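Local coordinates for outer membrane porin protein 32 (Delftia acidovorans, PDB 2FGQ) that forms a homotrimeric, anion-selective channel across the bacterial outer membrane and binds malate inside its pore, at residues L94-L106 against G174-G188. Residues are numbered along the deposited sequence; the frame is centred on the assembly and turned at random.
Sequences LVPTSQKLTSYDL and GYVAYDNGPLSASLG. With MLT (D-malate), chain H.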
ATOM      1  N   LEU A  94     -10.813   0.278  15.864  1.00  9.31           N
ATOM      2  CA  LEU A  94     -11.797   1.084  16.596  1.00  9.71           C
ATOM      3  C   LEU A  94     -11.620   0.922  18.099  1.00 10.71           C
ATOM      4  O   LEU A  94     -11.412  -0.190  18.585  1.00 10.50           O
ATOM      5  CB  LEU A  94     -13.229   0.674  16.233  1.00 10.45           C
ATOM      6  CG  LEU A  94     -13.651   0.944  14.788  1.00 12.07           C
ATOM      7  CD1 LEU A  94     -14.946   0.193  14.546  1.00 15.22           C
ATOM      8  CD2 LEU A  94     -13.817   2.405  14.583  1.00 14.01           C
ATOM      9  N   VAL A  95     -11.654   2.029  18.825  1.00  9.53           N
ATOM     10  CA  VAL A  95     -11.653   1.923  20.292  1.00 10.22           C
ATOM     11  C   VAL A  95     -13.045   1.450  20.747  1.00 11.05           C
ATOM     12  O   VAL A  95     -14.001   1.587  20.015  1.00 10.64           O
ATOM     13  CB  VAL A  95     -11.266   3.264  20.974  1.00 10.57           C
ATOM     14  CG1 VAL A  95      -9.826   3.627  20.591  1.00 12.89           C
ATOM     15  CG2 VAL A  95     -12.223   4.388  20.652  1.00 10.11           C
ATOM     16  N   PRO A  96     -13.142   0.838  21.936  1.00 11.09           N
ATOM     17  CA  PRO A  96     -14.440   0.256  22.333  1.00 12.18           C
ATOM     18  C   PRO A  96     -15.578   1.258  22.361  1.00 12.25           C
ATOM     19  O   PRO A  96     -16.692   0.904  22.001  1.00 11.73           O
ATOM     20  CB  PRO A  96     -14.149  -0.315  23.719  1.00 12.42           C
ATOM     21  CG  PRO A  96     -12.714  -0.548  23.734  1.00 15.67           C
ATOM     22  CD  PRO A  96     -12.084   0.543  22.922  1.00 12.80           C
ATOM     23  N   THR A  97     -15.307   2.486  22.778  1.00 11.58           N
ATOM     24  CA  THR A  97     -16.368   3.490  22.865  1.00 12.10           C
ATOM     25  C   THR A  97     -16.948   3.838  21.485  1.00 13.61           C
ATOM     26  O   THR A  97     -18.168   3.893  21.338  1.00 15.30           O
ATOM     27  CB  THR A  97     -15.842   4.738  23.599  1.00 12.89           C
ATOM     28  OG1 THR A  97     -14.514   5.068  23.158  1.00 13.18           O
ATOM     29  CG2 THR A  97     -15.745   4.428  25.096  1.00 11.90           C
ATOM     30  N   SER A  98     -16.110   3.999  20.469  1.00 13.43           N
ATOM     31  CA  SER A  98     -16.635   4.282  19.146  1.00 14.07           C
ATOM     32  C   SER A  98     -17.261   3.047  18.508  1.00 14.00           C
ATOM     33  O   SER A  98     -18.320   3.151  17.885  1.00 15.39           O
ATOM     34  CB  SER A  98     -15.569   4.861  18.218  1.00 12.93           C
ATOM     35  OG  SER A  98     -14.625   3.859  17.919  1.00 14.57           O
ATOM     36  N   GLN A  99     -16.629   1.889  18.680  1.00 14.09           N
ATOM     37  CA  GLN A  99     -17.142   0.647  18.115  1.00 15.81           C
ATOM     38  C   GLN A  99     -18.589   0.412  18.546  1.00 15.00           C
ATOM     39  O   GLN A  99     -19.458   0.089  17.738  1.00 17.88           O
ATOM     40  CB  GLN A  99     -16.271  -0.544  18.475  1.00 17.25           C
ATOM     41  CG  GLN A  99     -16.652  -1.772  17.651  1.00 21.86           C
ATOM     42  CD  GLN A  99     -15.805  -2.940  17.926  1.00 26.64           C
ATOM     43  OE1 GLN A  99     -14.874  -3.218  17.177  1.00 29.58           O
ATOM     44  NE2 GLN A  99     -16.130  -3.669  18.985  1.00 28.99           N
ATOM     45  N   LYS A 100     -18.855   0.631  19.818  1.00 12.84           N
ATOM     46  CA  LYS A 100     -20.184   0.338  20.323  1.00 11.63           C
ATOM     47  C   LYS A 100     -21.157   1.480  20.072  1.00 11.91           C
ATOM     48  O   LYS A 100     -22.301   1.238  19.698  1.00 14.81           O
ATOM     49  CB  LYS A 100     -20.097   0.043  21.818  1.00 11.98           C
ATOM     50  CG  LYS A 100     -21.391  -0.547  22.390  1.00 13.47           C
ATOM     51  CD  LYS A 100     -21.669  -1.944  21.870  1.00 14.29           C
ATOM     52  CE  LYS A 100     -22.694  -2.695  22.711  1.00 16.34           C
ATOM     53  NZ  LYS A 100     -23.998  -2.092  22.603  1.00 17.19           N
ATOM     54  N   LEU A 101     -20.739   2.712  20.292  1.00 12.48           N
ATOM     55  CA  LEU A 101     -21.701   3.813  20.272  1.00 12.58           C
ATOM     56  C   LEU A 101     -22.030   4.269  18.836  1.00 13.20           C
ATOM     57  O   LEU A 101     -23.121   4.775  18.590  1.00 13.77           O
ATOM     58  CB  LEU A 101     -21.224   4.991  21.106  1.00 12.17           C
ATOM     59  CG  LEU A 101     -21.459   4.843  22.622  1.00 11.59           C
ATOM     60  CD1 LEU A 101     -22.947   4.974  22.913  1.00 13.96           C
ATOM     61  CD2 LEU A 101     -20.905   3.588  23.212  1.00 14.79           C
ATOM     62  N   THR A 102     -21.128   4.087  17.874  1.00 14.86           N
ATOM     63  CA  THR A 102     -21.476   4.455  16.501  1.00 14.94           C
ATOM     64  C   THR A 102     -22.571   3.534  15.935  1.00 15.90           C
ATOM     65  O   THR A 102     -23.181   3.875  14.954  1.00 16.40           O
ATOM     66  CB  THR A 102     -20.270   4.470  15.512  1.00 16.13           C
ATOM     67  OG1 THR A 102     -19.584   3.221  15.520  1.00 16.31           O
ATOM     68  CG2 THR A 102     -19.274   5.506  15.900  1.00 17.89           C
ATOM     69  N   SER A 103     -22.824   2.393  16.569  1.00 15.56           N
ATOM     70  CA  SER A 103     -23.906   1.499  16.135  1.00 18.22           C
ATOM     71  C   SER A 103     -25.314   2.157  16.204  1.00 17.06           C
ATOM     72  O   SER A 103     -26.241   1.694  15.527  1.00 20.41           O
ATOM     73  CB  SER A 103     -23.880   0.187  16.930  1.00 19.16           C
ATOM     74  OG  SER A 103     -24.448   0.397  18.237  1.00 24.95           O
ATOM     75  N   TYR A 104     -25.466   3.240  16.960  1.00 15.44           N
ATOM     76  CA  TYR A 104     -26.736   3.961  17.089  1.00 15.41           C
ATOM     77  C   TYR A 104     -26.993   4.988  15.974  1.00 15.24           C
ATOM     78  O   TYR A 104     -28.082   5.530  15.851  1.00 17.42           O
ATOM     79  CB  TYR A 104     -26.825   4.632  18.467  1.00 13.81           C
ATOM     80  CG  TYR A 104     -26.768   3.618  19.557  1.00 13.81           C
ATOM     81  CD1 TYR A 104     -27.875   2.842  19.843  1.00 14.77           C
ATOM     82  CD2 TYR A 104     -25.591   3.378  20.258  1.00 13.82           C
ATOM     83  CE1 TYR A 104     -27.815   1.866  20.775  1.00 14.74           C
ATOM     84  CE2 TYR A 104     -25.524   2.425  21.225  1.00 14.04           C
ATOM     85  CZ  TYR A 104     -26.641   1.641  21.483  1.00 15.39           C
ATOM     86  OH  TYR A 104     -26.587   0.659  22.460  1.00 15.38           O
ATOM     87  N   ASP A 105     -25.975   5.249  15.161  1.00 15.57           N
ATOM     88  CA  ASP A 105     -26.094   6.122  14.017  1.00 16.42           C
ATOM     89  C   ASP A 105     -26.680   5.334  12.850  1.00 17.19           C
ATOM     90  O   ASP A 105     -26.092   4.357  12.398  1.00 18.53           O
ATOM     91  CB  ASP A 105     -24.681   6.576  13.663  1.00 16.10           C
ATOM     92  CG  ASP A 105     -24.611   7.635  12.609  1.00 17.27           C
ATOM     93  OD1 ASP A 105     -25.598   8.053  11.988  1.00 17.61           O
ATOM     94  OD2 ASP A 105     -23.483   8.133  12.362  1.00 18.92           O
ATOM     95  N   LEU A 106     -27.823   5.764  12.342  1.00 17.08           N
ATOM     96  CA  LEU A 106     -28.474   5.030  11.269  1.00 18.26           C
ATOM     97  C   LEU A 106     -27.766   5.091   9.932  1.00 18.79           C
ATOM     98  O   LEU A 106     -28.054   4.280   9.040  1.00 19.04           O
ATOM     99  CB  LEU A 106     -29.892   5.551  11.126  1.00 18.86           C
ATOM    100  CG  LEU A 106     -31.008   4.875  11.922  1.00 26.15           C
ATOM    101  CD1 LEU A 106     -30.576   4.071  13.086  1.00 27.95           C
ATOM    102  CD2 LEU A 106     -32.026   5.906  12.249  1.00 29.05           C
ATOM    103  N   GLY A 174     -14.005   2.759  27.888  1.00 11.58           N
ATOM    104  CA  GLY A 174     -14.796   1.567  27.824  1.00 11.86           C
ATOM    105  C   GLY A 174     -16.268   1.882  27.865  1.00 11.67           C
ATOM    106  O   GLY A 174     -16.669   3.042  27.943  1.00 12.22           O
ATOM    107  N   TYR A 175     -17.057   0.822  27.823  1.00 11.70           N
ATOM    108  CA  TYR A 175     -18.498   0.954  27.876  1.00 11.08           C
ATOM    109  C   TYR A 175     -19.116  -0.205  28.631  1.00 11.55           C
ATOM    110  O   TYR A 175     -18.550  -1.274  28.757  1.00 11.83           O
ATOM    111  CB  TYR A 175     -19.119   1.013  26.472  1.00 11.85           C
ATOM    112  CG  TYR A 175     -18.997  -0.250  25.677  1.00 11.79           C
ATOM    113  CD1 TYR A 175     -19.914  -1.313  25.811  1.00 13.41           C
ATOM    114  CD2 TYR A 175     -17.963  -0.383  24.764  1.00 14.16           C
ATOM    115  CE1 TYR A 175     -19.759  -2.486  25.058  1.00 13.51           C
ATOM    116  CE2 TYR A 175     -17.812  -1.500  24.025  1.00 14.27           C
ATOM    117  CZ  TYR A 175     -18.669  -2.564  24.172  1.00 13.00           C
ATOM    118  OH  TYR A 175     -18.476  -3.644  23.345  1.00 14.78           O
ATOM    119  N   VAL A 176     -20.303   0.070  29.144  1.00 12.23           N
ATOM    120  CA  VAL A 176     -21.238  -0.952  29.587  1.00 12.82           C
ATOM    121  C   VAL A 176     -22.511  -0.831  28.747  1.00 11.98           C
ATOM    122  O   VAL A 176     -22.901   0.257  28.317  1.00 12.71           O
ATOM    123  CB  VAL A 176     -21.549  -0.819  31.098  1.00 13.46           C
ATOM    124  CG1 VAL A 176     -20.315  -1.126  31.913  1.00 16.46           C
ATOM    125  CG2 VAL A 176     -22.154   0.534  31.467  1.00 14.16           C
ATOM    126  N   ALA A 177     -23.148  -1.965  28.497  1.00 11.67           N
ATOM    127  CA  ALA A 177     -24.292  -2.019  27.623  1.00 12.02           C
ATOM    128  C   ALA A 177     -25.229  -3.167  27.955  1.00 12.21           C
ATOM    129  O   ALA A 177     -24.867  -4.109  28.686  1.00 12.14           O
ATOM    130  CB  ALA A 177     -23.852  -2.151  26.206  1.00 12.75           C
ATOM    131  N   TYR A 178     -26.437  -3.022  27.442  1.00 13.21           N
ATOM    132  CA  TYR A 178     -27.463  -4.056  27.455  1.00 12.68           C
ATOM    133  C   TYR A 178     -27.940  -4.220  26.007  1.00 13.22           C
ATOM    134  O   TYR A 178     -28.373  -3.243  25.384  1.00 13.98           O
ATOM    135  CB  TYR A 178     -28.612  -3.646  28.389  1.00 13.74           C
ATOM    136  CG  TYR A 178     -29.689  -4.701  28.419  1.00 15.62           C
ATOM    137  CD1 TYR A 178     -29.586  -5.800  29.243  1.00 15.11           C
ATOM    138  CD2 TYR A 178     -30.766  -4.624  27.577  1.00 15.00           C
ATOM    139  CE1 TYR A 178     -30.567  -6.812  29.238  1.00 16.25           C
ATOM    140  CE2 TYR A 178     -31.732  -5.634  27.541  1.00 17.16           C
ATOM    141  CZ  TYR A 178     -31.641  -6.714  28.386  1.00 16.50           C
ATOM    142  OH  TYR A 178     -32.612  -7.701  28.331  1.00 17.90           O
ATOM    143  N   ASP A 179     -27.884  -5.448  25.493  1.00 12.88           N
ATOM    144  CA  ASP A 179     -28.305  -5.775  24.145  1.00 14.05           C
ATOM    145  C   ASP A 179     -29.015  -7.101  24.186  1.00 14.17           C
ATOM    146  O   ASP A 179     -28.389  -8.119  24.482  1.00 14.93           O
ATOM    147  CB  ASP A 179     -27.080  -5.913  23.241  1.00 14.84           C
ATOM    148  CG  ASP A 179     -26.479  -4.595  22.930  1.00 16.38           C
ATOM    149  OD1 ASP A 179     -25.550  -4.185  23.664  1.00 15.90           O
ATOM    150  OD2 ASP A 179     -26.909  -3.893  21.982  1.00 19.27           O
ATOM    151  N   ASN A 180     -30.303  -7.090  23.878  1.00 13.92           N
ATOM    152  CA  ASN A 180     -31.087  -8.320  23.855  1.00 14.16           C
ATOM    153  C   ASN A 180     -31.657  -8.724  22.492  1.00 15.16           C
ATOM    154  O   ASN A 180     -32.480  -9.648  22.421  1.00 16.56           O
ATOM    155  CB  ASN A 180     -32.174  -8.248  24.943  1.00 14.43           C
ATOM    156  CG  ASN A 180     -33.318  -7.323  24.583  1.00 13.62           C
ATOM    157  OD1 ASN A 180     -33.353  -6.752  23.476  1.00 14.48           O
ATOM    158  ND2 ASN A 180     -34.279  -7.169  25.513  1.00 17.07           N
ATOM    159  N   GLY A 181     -31.218  -8.049  21.428  1.00 16.15           N
ATOM    160  CA  GLY A 181     -31.815  -8.167  20.115  1.00 16.65           C
ATOM    161  C   GLY A 181     -32.552  -6.876  19.743  1.00 16.97           C
ATOM    162  O   GLY A 181     -31.958  -5.981  19.133  1.00 17.76           O
ATOM    163  N   PRO A 182     -33.825  -6.749  20.099  1.00 16.72           N
ATOM    164  CA  PRO A 182     -34.578  -5.528  19.757  1.00 16.50           C
ATOM    165  C   PRO A 182     -34.138  -4.267  20.494  1.00 15.64           C
ATOM    166  O   PRO A 182     -34.209  -3.181  19.964  1.00 15.39           O
ATOM    167  CB  PRO A 182     -36.021  -5.888  20.115  1.00 17.81           C
ATOM    168  CG  PRO A 182     -35.929  -6.995  21.073  1.00 18.30           C
ATOM    169  CD  PRO A 182     -34.706  -7.766  20.710  1.00 17.59           C
ATOM    170  N   LEU A 183     -33.690  -4.430  21.732  1.00 14.34           N
ATOM    171  CA  LEU A 183     -33.300  -3.318  22.584  1.00 14.21           C
ATOM    172  C   LEU A 183     -31.790  -3.270  22.763  1.00 14.11           C
ATOM    173  O   LEU A 183     -31.142  -4.273  23.020  1.00 14.82           O
ATOM    174  CB  LEU A 183     -33.961  -3.442  23.953  1.00 15.16           C
ATOM    175  CG  LEU A 183     -33.563  -2.397  24.998  1.00 16.64           C
ATOM    176  CD1 LEU A 183     -33.998  -1.033  24.592  1.00 19.67           C
ATOM    177  CD2 LEU A 183     -34.116  -2.725  26.395  1.00 21.30           C
ATOM    178  N   SER A 184     -31.257  -2.069  22.634  1.00 14.32           N
ATOM    179  CA  SER A 184     -29.835  -1.810  22.834  1.00 13.38           C
ATOM    180  C   SER A 184     -29.667  -0.493  23.558  1.00 13.65           C
ATOM    181  O   SER A 184     -30.301   0.502  23.188  1.00 14.72           O
ATOM    182  CB  SER A 184     -29.125  -1.739  21.466  1.00 13.58           C
ATOM    183  OG  SER A 184     -27.713  -1.572  21.597  1.00 14.44           O
ATOM    184  N   ALA A 185     -28.821  -0.485  24.584  1.00 13.30           N
ATOM    185  CA  ALA A 185     -28.451   0.765  25.234  1.00 13.56           C
ATOM    186  C   ALA A 185     -27.011   0.648  25.729  1.00 12.92           C
ATOM    187  O   ALA A 185     -26.610  -0.395  26.209  1.00 14.33           O
ATOM    188  CB  ALA A 185     -29.360   1.038  26.397  1.00 14.91           C
ATOM    189  N   SER A 186     -26.269   1.737  25.639  1.00 12.89           N
ATOM    190  CA  SER A 186     -24.861   1.721  25.997  1.00 12.19           C
ATOM    191  C   SER A 186     -24.431   3.049  26.578  1.00 11.92           C
ATOM    192  O   SER A 186     -24.871   4.097  26.113  1.00 13.14           O
ATOM    193  CB  SER A 186     -23.960   1.459  24.766  1.00 12.40           C
ATOM    194  OG  SER A 186     -24.402   0.384  23.947  1.00 13.84           O
ATOM    195  N   LEU A 187     -23.515   2.980  27.541  1.00 11.33           N
ATOM    196  CA  LEU A 187     -22.858   4.142  28.113  1.00 11.53           C
ATOM    197  C   LEU A 187     -21.354   3.973  27.949  1.00 11.53           C
ATOM    198  O   LEU A 187     -20.788   2.997  28.420  1.00 12.99           O
ATOM    199  CB  LEU A 187     -23.190   4.281  29.597  1.00 13.74           C
ATOM    200  CG  LEU A 187     -22.412   5.376  30.353  1.00 16.90           C
ATOM    201  CD1 LEU A 187     -22.800   6.748  29.866  1.00 19.44           C
ATOM    202  CD2 LEU A 187     -22.663   5.215  31.853  1.00 20.96           C
ATOM    203  N   GLY A 188     -20.735   4.930  27.252  1.00 11.86           N
ATOM    204  CA  GLY A 188     -19.307   4.940  27.019  1.00 11.18           C
ATOM    205  C   GLY A 188     -18.628   6.122  27.696  1.00 11.48           C
ATOM    206  O   GLY A 188     -19.174   7.217  27.777  1.00 11.99           O
TER
HETATM  207  C1  MLT H 700     -15.848   2.931  10.093  1.00 43.20           C
HETATM  208  O1  MLT H 700     -16.427   3.107   8.899  1.00 42.17           O
HETATM  209  O2  MLT H 700     -15.815   1.768  10.675  1.00 43.41           O
HETATM  210  C2  MLT H 700     -15.257   4.036  10.889  1.00 42.57           C
HETATM  211  O3  MLT H 700     -14.604   4.955  10.052  1.00 41.57           O
HETATM  212  C3  MLT H 700     -16.355   4.643  11.751  1.00 44.57           C
HETATM  213  C4  MLT H 700     -17.083   3.481  12.394  1.00 46.24           C
HETATM  214  O4  MLT H 700     -17.312   2.342  11.784  1.00 49.99           O
HETATM  215  O5  MLT H 700     -17.509   3.549  13.594  1.00 41.26           O
HETATM  216  O   HOH W   1     -18.318  -2.956  20.471  1.00 30.12           O
HETATM  217  O   HOH W   2     -26.642  -0.962  18.824  1.00 37.24           O
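K100 reaches from helix 96-101 to the inner wall of the barrel, where its NZ is gripped by D179 OD1 at 2.8 Å, in a salt bridge, and by S186 OG, also at 2.8 Å. The carboxylate oxygen is met on its syn side, 17° out of plane. With CG anti to the backbone N (chi1 -169°) and bends at chi2 and chi4, the lysine chain first crosses Y175 at about a right angle; K100 CB sits over one ring face in a CH-pi contact, 3.6 Å from the centroid, and NZ ends beside A177 CB. Y104 OH is wedged between two serines: S184 OG lies 2.6 Å from it, and S186 OG, in the plane of the ring at its edge, hydrogen-bonds to it at 2.7 Å. S186 OG thus links lysine and tyrosine, while S184 OG gives a very short 2.5 Å bond to D179 OD2. With an alanine in place of K100, D179 would probably lose its charged mate, S186 OG a donor, and the Y175 ring its packing against CG and CD. P96 CB makes an apolar contact with the Y175 ring, and the L101 methyls pack on S186, CD1 nearest its carbonyl O and CD2 nearest its CB. Further out, N149 donates to D179 OD1, and Y171 bonds T97 OG1. L94, ahead of the helix, and T102, in the 3-10 segment 102-104, contribute to the D-malate pocket with T36, R75 and R133. The arrangement is that of the porin constriction loop, folded into the 16-stranded barrel and fastened to the hairpin of strands 171-179 and 183-196.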